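Local coordinates for functional macrophage inflammatory protein 1-alpha homolog (Human herpesvirus 8, PDB 1ZXT) that acts as a viral chemokine that binds CC chemokine receptors, probably imitating the host's macrophage inflammatory protein 1-alpha in signalling, at residues A[39-44]-A[49-54]. Residues are numbered along the deposited sequence; the frame is centred on the assembly and turned at random.
Sequences GVILLT and QICADP
Ala52 carries a single methyl group, and two side chains of the facing strand close on it: Leu42 brings CD1 to 4.0 Å from Ala52 CB, while Val40 approaches the same carbon with CG2. A residue this small suits a spot shared by so many neighbours. Further along this face the CB atoms of Leu42 and Ile50 lie abreast, and the extended chain of Ile50 (chi2 -179°) carries CD1 across Thr44 at roughly a right angle, 3.9 Å from Thr44 CG2. At the other end, a chi1 of -59° sets Val40 CG1 against the ring of Pro54, 3.9 Å from Pro54 CB, while CG2 turns to Ala52; Pro54 CD packs on Gly39 CA at 3.8 Å. Strands 40-44 and 49-52 form the second hairpin of the three-stranded antiparallel sheet of the chemokine fold, a Greek key sheet crossed on this apolar face by the C-terminal helix 57-64, where Val59 touches Ala52 and Val40, Met63 touches Val40, and Leu62 touches Leu42. On the reverse face Ile41 CD1 lies 3.9 Å from Cys51 SG, whose disulfide to Cys12 ties edge strand 49-52 to the N-terminal segment. Ile41 CG2 packs against Gln49 CB at 3.6 Å, and Leu43 runs alongside the aliphatic chain of Gln49, an exposed residue that lends its CB and CG to the packing while its amide lies beyond them. Between the faces, Val40 and Ala52 exchange two nearly linear backbone hydrogen bonds, and Leu42 and Ile50 exchange two more; the Ile50 N to Leu42 O bond (3.1 Å) arrives 39° above the carbonyl plane. At the turn, Thr44 OG1 is hydrogen-bonded to Arg48 N, giving the hydroxyl a polar partner while its methyl faces Ile50.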
# COMPACT_ATOMS: atom_id res chain seq x y z
N GLY A 39 -3.37 6.25 -0.59
CA GLY A 39 -2.29 5.37 -0.18
C GLY A 39 -2.32 4.07 -0.89
O GLY A 39 -3.33 3.68 -1.47
N VAL A 40 -1.23 3.37 -0.77
CA VAL A 40 -1.13 1.93 -1.16
C VAL A 40 -0.48 1.20 -0.04
O VAL A 40 0.37 1.77 0.67
CB VAL A 40 -0.42 1.68 -2.52
CG1 VAL A 40 -1.13 2.38 -3.67
CG2 VAL A 40 1.05 2.03 -2.51
N ILE A 41 -0.86 -0.06 0.12
CA ILE A 41 -0.13 -0.99 0.97
C ILE A 41 0.80 -1.83 0.15
O ILE A 41 0.38 -2.48 -0.75
CB ILE A 41 -1.09 -1.87 1.78
CG1 ILE A 41 -2.06 -1.00 2.57
CG2 ILE A 41 -0.39 -2.93 2.70
CD1 ILE A 41 -1.41 0.04 3.45
N LEU A 42 2.08 -1.82 0.51
CA LEU A 42 3.02 -2.83 0.05
C LEU A 42 3.06 -3.92 1.08
O LEU A 42 3.55 -3.74 2.17
CB LEU A 42 4.41 -2.27 -0.15
CG LEU A 42 4.45 -1.04 -1.05
CD1 LEU A 42 5.84 -0.45 -1.02
CD2 LEU A 42 3.96 -1.27 -2.47
N LEU A 43 2.54 -5.08 0.72
CA LEU A 43 2.38 -6.17 1.68
C LEU A 43 3.55 -7.10 1.61
O LEU A 43 3.99 -7.60 0.54
CB LEU A 43 1.06 -6.93 1.44
CG LEU A 43 0.79 -8.08 2.43
CD1 LEU A 43 0.31 -7.49 3.70
CD2 LEU A 43 -0.17 -9.12 1.82
N THR A 44 4.17 -7.35 2.74
CA THR A 44 5.38 -8.22 2.67
C THR A 44 5.00 -9.68 2.77
O THR A 44 3.93 -9.99 3.22
CB THR A 44 6.45 -7.90 3.76
OG1 THR A 44 5.96 -8.38 5.00
CG2 THR A 44 6.61 -6.37 4.03
N GLN A 49 2.15 -4.74 6.61
CA GLN A 49 1.49 -3.76 5.78
C GLN A 49 2.30 -2.47 5.85
O GLN A 49 2.35 -1.77 6.87
CB GLN A 49 0.05 -3.53 6.26
CG GLN A 49 -0.83 -4.73 6.07
CD GLN A 49 -2.14 -4.65 6.84
OE1 GLN A 49 -2.58 -3.60 7.24
NE2 GLN A 49 -2.71 -5.81 7.10
N ILE A 50 2.93 -2.13 4.73
CA ILE A 50 3.78 -0.96 4.62
C ILE A 50 2.98 0.10 3.85
O ILE A 50 2.72 0.01 2.68
CB ILE A 50 5.10 -1.25 3.89
CG1 ILE A 50 5.99 -2.26 4.66
CG2 ILE A 50 5.88 0.08 3.66
CD1 ILE A 50 7.25 -2.53 4.00
N CYS A 51 2.68 1.20 4.53
CA CYS A 51 2.05 2.40 3.90
C CYS A 51 3.02 3.11 2.96
O CYS A 51 4.10 3.52 3.41
CB CYS A 51 1.62 3.35 4.92
SG CYS A 51 -0.01 2.94 5.61
N ALA A 52 2.63 3.28 1.70
CA ALA A 52 3.44 4.00 0.73
C ALA A 52 2.57 4.94 -0.11
O ALA A 52 1.39 4.70 -0.33
CB ALA A 52 4.17 3.01 -0.09
N ASP A 53 3.20 6.01 -0.57
CA ASP A 53 2.58 7.11 -1.26
C ASP A 53 2.64 6.97 -2.78
O ASP A 53 3.73 7.11 -3.37
CB ASP A 53 3.37 8.35 -0.91
CG ASP A 53 2.68 9.62 -1.35
OD1 ASP A 53 1.66 9.60 -2.05
OD2 ASP A 53 3.12 10.69 -1.02
N PRO A 54 1.50 6.68 -3.43
CA PRO A 54 1.46 6.43 -4.86
C PRO A 54 1.73 7.66 -5.71
O PRO A 54 1.93 7.51 -6.92
CB PRO A 54 0.07 5.82 -5.10
CG PRO A 54 -0.73 6.36 -4.04
CD PRO A 54 0.16 6.49 -2.84